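Local coordinates for conserved hypothetical protein TM1158 (Thermotoga maritima, PDB 1O1Y) that is probably a class I glutamine amidotransferase, a flavodoxin-like enzyme expected to release ammonia from glutamine for transfer to an acceptor that remains unknown, at residues L26-D31 with I186-T192; D133-F137 with V175-V180; G120-G124 with E203-I209. All coordinates share one frame; numbering follows the deposited sequence. Where two conformers were deposited one is given.

Interaction 1. Residues L26-D31 with I186-T192; sequences LGMMED and IEVGART. With SO4 (sulfate ion), chain J.
Arg191 and Asp31 form a salt bridge between the first turns of two helices, Arg191 NH2 lying 3.1 Å from Asp31 OD2. The two groups are turned almost perpendicular, with the guanidinium and carboxylate planes 87° apart: the oxygen lies near the plane of the arginine, whereas NH2 approaches from above the plane of the carboxylate. The same nitrogen makes a weak hydrogen bond to Gly27 O (3.3 Å), and NH1 reaches a sulfate ion, probably from the crystallisation liquor, which is also hydrogen-bonded to Arg195. The arginine chain, extended as far as CD, bends at chi3 (62°), which swings the guanidinium across to the opposite helix. Deeper in, Met28 N donates a nearly straight bond of 2.8 Å to a lone pair of Glu187 O. Gly27 fits closely beside that carbonyl, its CA 3.5 Å from Glu187 O in a CA-H...O contact. The selenomethionine side chains complete the packing. Met28 SE rests 3.9 Å from Gly189 CA, and Met28 CE lies 3.4 Å from Ile186 O, a buried carbonyl with no polar partner in the model. Met29 CE touches CB and CG of Glu187, whose OE2 is hydrogen-bonded to His185 ND1. That His-x-Glu pair is consistent with two members of the family's catalytic triad, so a main-chain bond and apolar packing from 26-31 lie directly against the glutamate, while the charged pair stays nearer solvent.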
loop_
_atom_site.group_PDB
_atom_site.type_symbol
_atom_site.label_atom_id
_atom_site.label_comp_id
_atom_site.label_asym_id
_atom_site.label_seq_id
_atom_site.Cartn_x
_atom_site.Cartn_y
_atom_site.Cartn_z
ATOM N N LEU A 26 7.052 -3.236 -5.578
ATOM C CA LEU A 26 7.494 -2.400 -4.469
ATOM C C LEU A 26 7.759 -0.954 -4.854
ATOM O O LEU A 26 7.910 -0.100 -3.989
ATOM C CB LEU A 26 8.741 -2.981 -3.806
ATOM C CG LEU A 26 8.485 -4.179 -2.886
ATOM C CD1 LEU A 26 9.832 -4.899 -2.660
ATOM C CD2 LEU A 26 7.832 -3.811 -1.598
ATOM N N GLY A 27 7.847 -0.683 -6.149
ATOM C CA GLY A 27 8.121 0.676 -6.597
ATOM C C GLY A 27 9.433 1.174 -5.993
ATOM O O GLY A 27 10.449 0.439 -5.946
HETATM N N MSE A 28 9.402 2.396 -5.482
HETATM C CA MSE A 28 10.589 3.016 -4.888
HETATM C C MSE A 28 10.987 2.361 -3.579
HETATM O O MSE A 28 12.126 2.550 -3.137
HETATM C CB MSE A 28 10.357 4.512 -4.621
HETATM C CG MSE A 28 10.110 5.282 -5.897
HETATM SE SE MSE A 28 10.261 7.245 -5.602
HETATM C CE MSE A 28 8.686 7.622 -4.771
HETATM N N MSE A 29 10.125 1.545 -2.987
HETATM C CA MSE A 29 10.548 0.749 -1.826
HETATM C C MSE A 29 11.668 -0.192 -2.186
HETATM O O MSE A 29 12.560 -0.415 -1.358
HETATM C CB MSE A 29 9.411 -0.002 -1.169
HETATM C CG MSE A 29 8.431 0.855 -0.463
HETATM SE SE MSE A 29 7.033 -0.182 0.406
HETATM C CE MSE A 29 5.816 -0.251 -1.100
ATOM N N GLU A 30 11.673 -0.728 -3.415
ATOM C CA GLU A 30 12.796 -1.579 -3.842
ATOM C C GLU A 30 14.159 -0.839 -3.802
ATOM O O GLU A 30 15.176 -1.385 -3.353
ATOM C CB GLU A 30 12.553 -2.127 -5.256
ATOM C CG GLU A 30 13.181 -3.450 -5.495
ATOM C CD GLU A 30 12.725 -4.027 -6.821
ATOM O OE1 GLU A 30 11.608 -4.588 -6.913
ATOM O OE2 GLU A 30 13.482 -3.860 -7.769
ATOM N N ASP A 31 14.159 0.382 -4.308
ATOM C CA ASP A 31 15.305 1.247 -4.300
ATOM C C ASP A 31 15.759 1.524 -2.851
ATOM O O ASP A 31 16.960 1.492 -2.547
ATOM C CB ASP A 31 14.961 2.572 -4.974
ATOM C CG ASP A 31 14.541 2.392 -6.450
ATOM O OD1 ASP A 31 15.180 1.571 -7.151
ATOM O OD2 ASP A 31 13.630 3.062 -6.958
ATOM N N ILE A 186 2.630 6.226 -2.276
ATOM C CA ILE A 186 3.767 7.117 -2.196
ATOM C C ILE A 186 5.021 6.420 -2.714
ATOM O O ILE A 186 6.119 7.012 -2.675
ATOM C CB ILE A 186 3.997 7.634 -0.754
ATOM C CG1 ILE A 186 4.370 6.516 0.211
ATOM C CG2 ILE A 186 2.778 8.378 -0.244
ATOM C CD1 ILE A 186 4.679 6.993 1.667
ATOM N N GLU A 187 4.856 5.207 -3.253
ATOM C CA GLU A 187 5.989 4.428 -3.822
ATOM C C GLU A 187 6.127 4.508 -5.321
ATOM O O GLU A 187 7.030 3.898 -5.891
ATOM C CB GLU A 187 5.925 2.966 -3.386
ATOM C CG GLU A 187 4.971 2.063 -4.164
ATOM C CD GLU A 187 3.475 2.252 -3.850
ATOM O OE1 GLU A 187 3.057 3.058 -2.960
ATOM O OE2 GLU A 187 2.674 1.519 -4.496
ATOM N N VAL A 188 5.210 5.213 -5.982
ATOM C CA VAL A 188 5.234 5.327 -7.431
ATOM C C VAL A 188 5.915 6.645 -7.823
ATOM O O VAL A 188 5.317 7.730 -7.766
ATOM C CB VAL A 188 3.817 5.184 -8.055
ATOM C CG1 VAL A 188 3.881 5.282 -9.609
ATOM C CG2 VAL A 188 3.154 3.868 -7.639
ATOM N N GLY A 189 7.170 6.503 -8.206
ATOM C CA GLY A 189 7.983 7.563 -8.768
ATOM C C GLY A 189 7.916 7.523 -10.276
ATOM O O GLY A 189 7.097 6.787 -10.820
ATOM N N ALA A 190 8.763 8.294 -10.940
ATOM C CA ALA A 190 8.672 8.393 -12.391
ATOM C C ALA A 190 8.974 7.058 -13.106
ATOM O O ALA A 190 8.288 6.710 -14.047
ATOM C CB ALA A 190 9.569 9.495 -12.909
ATOM N N ARG A 191 9.993 6.323 -12.665
ATOM C CA ARG A 191 10.374 5.043 -13.307
ATOM C C ARG A 191 9.216 4.023 -13.222
ATOM O O ARG A 191 8.854 3.401 -14.213
ATOM C CB ARG A 191 11.626 4.482 -12.620
ATOM C CG ARG A 191 11.995 3.051 -13.017
ATOM C CD ARG A 191 13.135 2.412 -12.144
ATOM N NE ARG A 191 12.814 2.279 -10.711
ATOM C CZ ARG A 191 12.022 1.347 -10.155
ATOM N NH1 ARG A 191 11.432 0.410 -10.889
ATOM N NH2 ARG A 191 11.817 1.357 -8.837
ATOM N N THR A 192 8.600 3.910 -12.053
ATOM C CA THR A 192 7.463 3.015 -11.835
ATOM C C THR A 192 6.216 3.508 -12.630
ATOM O O THR A 192 5.481 2.732 -13.256
ATOM C CB THR A 192 7.159 2.920 -10.342
ATOM O OG1 THR A 192 8.280 2.307 -9.674
ATOM C CG2 THR A 192 5.997 2.049 -10.056
HETATM S S SO4 J . 12.374 -0.462 -14.610
HETATM O O1 SO4 J . 12.603 -1.790 -15.171
HETATM O O2 SO4 J . 12.607 0.581 -15.613
HETATM O O3 SO4 J . 13.288 -0.303 -13.484
HETATM O O4 SO4 J . 10.986 -0.367 -14.176
#

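Interaction 2. Residues D133-F137 with V175-V180; sequences DNKFF and VYGKAV
Asn134 and Val175 have the nearest CA atoms across the contact, 8.2 Å apart, so mainly side chains bridge the gap between a short 3-10 turn and the tight hairpin of strands 173-176 and 179-182. The hairpin reverses through a type II' turn from Tyr176 to Ala179, where Gly177 supplies the positive phi. Across from it, Asn134 OD1 accepts from Phe136 N at 3.0 Å in an Asx turn, the donor sitting well above the carbonyl plane. The Asn134 amide crosses Val175 obliquely, ND2 3.9 Å from Val175 CG1. Phe137 and Val180 approach from opposite directions, the ring edge at Phe137 CZ 3.6 Å from Val180 CG1, and the same edge meets Val175 CG2 through CE2 at 4.1 Å. Phe136 turns its edge to Val175 CG1 and to Gly177 O, which is 3.8 Å from Phe136 CE2; Val180 CG2 lies oblique to this ring, 4.0 Å from Phe136 CD2. Val180 thus serves both rings, CG1 (anti to the backbone N, chi1 176°) going to Phe137. Helix 211-237 adds Leu232 against both rings, and Phe137 also packs edge-to-face with Phe140 and Phe164. A water accepts from Asn134 ND2 and donates to Gly177 O, both at 3.2 Å. Direct contact is mostly apolar, with this water-mediated link at the rim: hydrophobic burial holds the 133-137 loop on the sheet, and the Asx turn fixes its shape.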
loop_
_atom_site.group_PDB
_atom_site.type_symbol
_atom_site.label_atom_id
_atom_site.label_comp_id
_atom_site.label_asym_id
_atom_site.label_seq_id
_atom_site.Cartn_x
_atom_site.Cartn_y
_atom_site.Cartn_z
ATOM N N ASP A 133 -1.319 12.631 14.912
ATOM C CA ASP A 133 0.118 12.754 15.268
ATOM C C ASP A 133 0.801 11.400 15.461
ATOM O O ASP A 133 1.887 11.344 16.061
ATOM C CB ASP A 133 0.415 13.647 16.468
ATOM C CG ASP A 133 1.951 14.006 16.582
ATOM O OD1 ASP A 133 2.653 14.169 15.525
ATOM O OD2 ASP A 133 2.532 14.122 17.677
ATOM N N ASN A 134 0.211 10.335 14.935
ATOM C CA ASN A 134 0.833 8.991 14.995
ATOM C C ASN A 134 2.296 9.053 14.587
ATOM O O ASN A 134 2.645 9.568 13.526
ATOM C CB ASN A 134 0.137 8.010 14.037
ATOM C CG ASN A 134 0.718 6.606 14.140
ATOM O OD1 ASN A 134 1.603 6.248 13.359
ATOM N ND2 ASN A 134 0.226 5.814 15.103
ATOM N N LYS A 135 3.124 8.433 15.402
ATOM C CA LYS A 135 4.570 8.514 15.276
ATOM C C LYS A 135 5.120 8.032 13.934
ATOM O O LYS A 135 6.133 8.558 13.474
ATOM C CB LYS A 135 5.233 7.704 16.395
ATOM C CG LYS A 135 5.022 6.185 16.304
ATOM C CD LYS A 135 5.739 5.466 17.485
ATOM C CE LYS A 135 5.487 3.967 17.452
ATOM N NZ LYS A 135 6.242 3.296 18.572
ATOM N N PHE A 136 4.485 7.046 13.322
ATOM C CA PHE A 136 5.000 6.495 12.066
ATOM C C PHE A 136 5.021 7.555 10.967
ATOM O O PHE A 136 5.804 7.459 10.045
ATOM C CB PHE A 136 4.173 5.303 11.561
ATOM C CG PHE A 136 4.276 4.093 12.423
ATOM C CD1 PHE A 136 5.508 3.683 12.934
ATOM C CD2 PHE A 136 3.152 3.339 12.728
ATOM C CE1 PHE A 136 5.632 2.561 13.716
ATOM C CE2 PHE A 136 3.280 2.194 13.547
ATOM C CZ PHE A 136 4.517 1.815 14.028
ATOM N N PHE A 137 4.088 8.509 11.070
ATOM C CA PHE A 137 3.877 9.534 10.049
ATOM C C PHE A 137 4.291 10.924 10.519
ATOM O O PHE A 137 3.916 11.915 9.910
ATOM C CB PHE A 137 2.424 9.509 9.595
ATOM C CG PHE A 137 2.078 8.247 8.861
ATOM C CD1 PHE A 137 2.406 8.107 7.544
ATOM C CD2 PHE A 137 1.551 7.148 9.529
ATOM C CE1 PHE A 137 2.101 6.952 6.842
ATOM C CE2 PHE A 137 1.256 5.973 8.811
ATOM C CZ PHE A 137 1.533 5.879 7.501
ATOM N N VAL A 175 -3.960 3.239 11.208
ATOM C CA VAL A 175 -2.987 2.447 11.931
ATOM C C VAL A 175 -3.712 1.663 13.048
ATOM O O VAL A 175 -4.670 2.147 13.685
ATOM C CB VAL A 175 -1.878 3.331 12.574
ATOM C CG1 VAL A 175 -0.982 2.522 13.509
ATOM C CG2 VAL A 175 -1.071 4.034 11.528
ATOM N N TYR A 176 -3.265 0.441 13.242
ATOM C CA TYR A 176 -3.731 -0.445 14.313
ATOM C C TYR A 176 -2.511 -1.198 14.796
ATOM O O TYR A 176 -2.013 -2.065 14.112
ATOM C CB TYR A 176 -4.783 -1.422 13.779
ATOM C CG TYR A 176 -5.220 -2.474 14.785
ATOM C CD1 TYR A 176 -6.136 -2.186 15.763
ATOM C CD2 TYR A 176 -4.668 -3.741 14.764
ATOM C CE1 TYR A 176 -6.491 -3.156 16.698
ATOM C CE2 TYR A 176 -5.037 -4.700 15.680
ATOM C CZ TYR A 176 -5.944 -4.395 16.641
ATOM O OH TYR A 176 -6.312 -5.348 17.570
ATOM N N GLY A 177 -1.995 -0.821 15.955
ATOM C CA GLY A 177 -0.794 -1.446 16.506
ATOM C C GLY A 177 0.372 -1.122 15.598
ATOM O O GLY A 177 0.613 0.039 15.267
ATOM N N LYS A 178 1.051 -2.173 15.129
ATOM C CA LYS A 178 2.119 -2.044 14.150
ATOM C C LYS A 178 1.690 -2.254 12.705
ATOM O O LYS A 178 2.541 -2.327 11.799
ATOM C CB LYS A 178 3.227 -2.995 14.534
ATOM C CG LYS A 178 3.828 -2.571 15.876
ATOM C CD LYS A 178 4.409 -3.735 16.641
ATOM C CE LYS A 178 5.796 -4.128 16.210
ATOM N NZ LYS A 178 6.433 -5.101 17.212
ATOM N N ALA A 179 0.381 -2.316 12.485
ATOM C CA ALA A 179 -0.177 -2.465 11.144
ATOM C C ALA A 179 -0.735 -1.159 10.625
ATOM O O ALA A 179 -1.446 -0.436 11.329
ATOM C CB ALA A 179 -1.274 -3.530 11.131
ATOM N N VAL A 180 -0.374 -0.883 9.391
ATOM C CA VAL A 180 -0.680 0.364 8.722
ATOM C C VAL A 180 -1.389 0.044 7.444
ATOM O O VAL A 180 -0.981 -0.840 6.708
ATOM C CB VAL A 180 0.628 1.143 8.431
ATOM C CG1 VAL A 180 0.362 2.431 7.619
ATOM C CG2 VAL A 180 1.408 1.428 9.721
HETATM O O HOH W 1 1.065 2.991 16.301
#

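Interaction 3. Residues G120-G124 with E203-I209; sequences GEEIG and ELEKKKI
Ile123, on the short strand 122-123, faces the C-terminal end of helix 201-206, where a Schellman motif with positive phi at Lys208 turns the chain so that Ile209 comes back against the same isoleucine. Ile123 divides its branches between two environments. Ile123 CG2 lies 3.6 Å from Ile209 CD1, the two side chains crossing at about a right angle, and Leu204 CD2 is 4.4 Å from Ile123 CG2. Ile123 CD1 crosses the lysine chain, also at about a right angle, 3.8 Å from Lys207 CD and 3.6 Å from Lys207 NZ, so aliphatic carbon packs beside a salt-bridge network. In that network Lys207, extended beyond CG, carries its ammonium between two carboxylates. Lys207 NZ meets Glu121 OE2 at 3.1 Å on the syn lone pair, and Glu203 OE1, one helical turn before the lysine, at 2.8 Å on the anti side. With CG anti to the backbone N (chi1 172°), Glu203 stretches out to the strand and reaches the ammonium. The lysine charge probably offsets the mutual repulsion of Glu121 and Glu203, whose OE1 atoms are 5.1 Å apart. Trp149 of strand 143-150 ties this group to the sheet: its NE1 donates to Glu203 OE1, and its side chain touches both Ile123 and Leu204. Leu214 of helix 211-237 packs against Leu204 and Ile209, so the contact joins an edge strand of the sheet, 122-123, to the connection between helices 201-206 and 211-237.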
loop_
_atom_site.group_PDB
_atom_site.type_symbol
_atom_site.label_atom_id
_atom_site.label_comp_id
_atom_site.label_asym_id
_atom_site.label_seq_id
_atom_site.Cartn_x
_atom_site.Cartn_y
_atom_site.Cartn_z
ATOM N N GLY A 120 -16.903 8.487 -6.888
ATOM C CA GLY A 120 -16.081 8.233 -8.059
ATOM C C GLY A 120 -14.739 7.596 -7.748
ATOM O O GLY A 120 -14.293 7.549 -6.596
ATOM N N GLU A 121 -14.111 7.068 -8.785
ATOM C CA GLU A 121 -12.774 6.517 -8.651
ATOM C C GLU A 121 -11.752 7.651 -8.513
ATOM O O GLU A 121 -11.961 8.760 -9.005
ATOM C CB GLU A 121 -12.389 5.697 -9.867
ATOM C CG GLU A 121 -13.157 4.411 -10.069
ATOM C CD GLU A 121 -12.610 3.622 -11.247
ATOM O OE1 GLU A 121 -12.093 2.494 -11.082
ATOM O OE2 GLU A 121 -12.650 4.170 -12.339
ATOM N N GLU A 122 -10.660 7.355 -7.839
ATOM C CA GLU A 122 -9.502 8.224 -7.799
ATOM C C GLU A 122 -8.402 7.565 -8.614
ATOM O O GLU A 122 -7.851 6.538 -8.213
ATOM C CB GLU A 122 -9.068 8.442 -6.353
ATOM C CG GLU A 122 -10.003 9.335 -5.530
ATOM C CD GLU A 122 -9.453 9.640 -4.138
ATOM O OE1 GLU A 122 -8.998 8.712 -3.416
ATOM O OE2 GLU A 122 -9.490 10.820 -3.714
ATOM N N ILE A 123 -8.124 8.122 -9.794
ATOM C CA ILE A 123 -7.053 7.631 -10.624
ATOM C C ILE A 123 -6.243 8.859 -11.014
ATOM O O ILE A 123 -6.703 9.711 -11.770
ATOM C CB ILE A 123 -7.536 6.913 -11.863
ATOM C CG1 ILE A 123 -8.409 5.717 -11.481
ATOM C CG2 ILE A 123 -6.308 6.491 -12.704
ATOM C CD1 ILE A 123 -9.042 5.009 -12.670
ATOM N N GLY A 124 -5.062 8.974 -10.431
ATOM C CA GLY A 124 -4.254 10.164 -10.642
ATOM C C GLY A 124 -3.725 10.767 -9.376
ATOM O O GLY A 124 -3.647 10.104 -8.365
ATOM N N GLU A 203 -6.816 1.318 -20.472
ATOM C CA GLU A 203 -7.696 1.802 -19.417
ATOM C C GLU A 203 -7.599 3.311 -19.278
ATOM O O GLU A 203 -8.618 3.996 -19.132
ATOM C CB GLU A 203 -7.371 1.157 -18.065
ATOM C CG GLU A 203 -8.144 1.779 -16.886
ATOM C CD GLU A 203 -7.819 1.189 -15.510
ATOM O OE1 GLU A 203 -8.431 1.639 -14.503
ATOM O OE2 GLU A 203 -6.926 0.307 -15.426
ATOM N N LEU A 204 -6.363 3.825 -19.292
ATOM C CA LEU A 204 -6.167 5.256 -19.284
ATOM C C LEU A 204 -6.809 5.919 -20.507
ATOM O O LEU A 204 -7.465 6.934 -20.349
ATOM C CB LEU A 204 -4.674 5.614 -19.176
ATOM C CG LEU A 204 -4.069 5.263 -17.822
ATOM C CD1 LEU A 204 -2.573 5.452 -17.863
ATOM C CD2 LEU A 204 -4.644 6.104 -16.721
ATOM N N GLU A 205 -6.667 5.329 -21.698
ATOM C CA GLU A 205 -7.296 5.876 -22.905
ATOM C C GLU A 205 -8.819 5.870 -22.759
ATOM O O GLU A 205 -9.470 6.863 -23.084
ATOM C CB GLU A 205 -6.927 5.125 -24.212
ATOM C CG GLU A 205 -5.505 5.302 -24.681
ATOM C CD GLU A 205 -5.178 4.485 -25.938
ATOM O OE1 GLU A 205 -6.038 3.723 -26.423
ATOM O OE2 GLU A 205 -4.035 4.618 -26.449
ATOM N N LYS A 206 -9.378 4.754 -22.291
ATOM C CA LYS A 206 -10.836 4.590 -22.142
ATOM C C LYS A 206 -11.392 5.705 -21.242
ATOM O O LYS A 206 -12.404 6.336 -21.581
ATOM C CB LYS A 206 -11.200 3.244 -21.498
ATOM C CG LYS A 206 -12.706 2.982 -21.378
ATOM C CD LYS A 206 -12.990 1.481 -21.130
ATOM C CE LYS A 206 -14.409 1.212 -20.588
ATOM N NZ LYS A 206 -15.344 0.906 -21.688
ATOM N N LYS A 207 -10.661 5.978 -20.179
ATOM C CA LYS A 207 -11.061 6.943 -19.150
ATOM C C LYS A 207 -10.592 8.378 -19.483
ATOM O O LYS A 207 -10.865 9.311 -18.740
ATOM C CB LYS A 207 -10.551 6.510 -17.811
ATOM C CG LYS A 207 -11.223 5.195 -17.342
ATOM C CD LYS A 207 -10.765 4.699 -16.002
ATOM C CE LYS A 207 -11.605 3.427 -15.621
ATOM N NZ LYS A 207 -11.021 2.650 -14.493
ATOM N N LYS A 208 -9.903 8.516 -20.607
ATOM C CA LYS A 208 -9.418 9.801 -21.096
ATOM C C LYS A 208 -8.556 10.518 -20.036
ATOM O O LYS A 208 -8.722 11.699 -19.754
ATOM C CB LYS A 208 -10.589 10.646 -21.634
ATOM C CG LYS A 208 -11.332 9.970 -22.788
ATOM C CD LYS A 208 -12.430 10.855 -23.440
ATOM C CE LYS A 208 -13.557 11.155 -22.451
ATOM N NZ LYS A 208 -14.596 12.023 -23.094
ATOM N N ILE A 209 -7.620 9.775 -19.446
ATOM C CA ILE A 209 -6.690 10.301 -18.445
ATOM C C ILE A 209 -5.341 10.445 -19.143
ATOM O O ILE A 209 -4.864 9.503 -19.792
ATOM C CB ILE A 209 -6.604 9.345 -17.232
ATOM C CG1 ILE A 209 -7.959 9.260 -16.545
ATOM C CG2 ILE A 209 -5.552 9.769 -16.216
ATOM C CD1 ILE A 209 -7.999 8.248 -15.398
HETATM O O HOH W 2 -9.545 0.915 -12.359
#

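The three contacts grade from core to surface. Interaction 1 is largely buried and pairs helix starts through main-chain and ionic bonds; interaction 2 is partly buried and mostly apolar; interaction 3, at the surface, combines an isoleucine pair with a salt-bridge network. Interactions 2 and 3 reach the same mixed sheet on opposite sides of the chain's centre, their centres about 31 Å apart, the latter at an edge strand, 122-123. Helix 211-237 borders all three, supplying Leu229, Leu232 and Leu214 in turn. Chain order also connects them: strand 179-182 of interaction 2 leads to helix 190-199 of interaction 1, then to helix 201-206 of interaction 3.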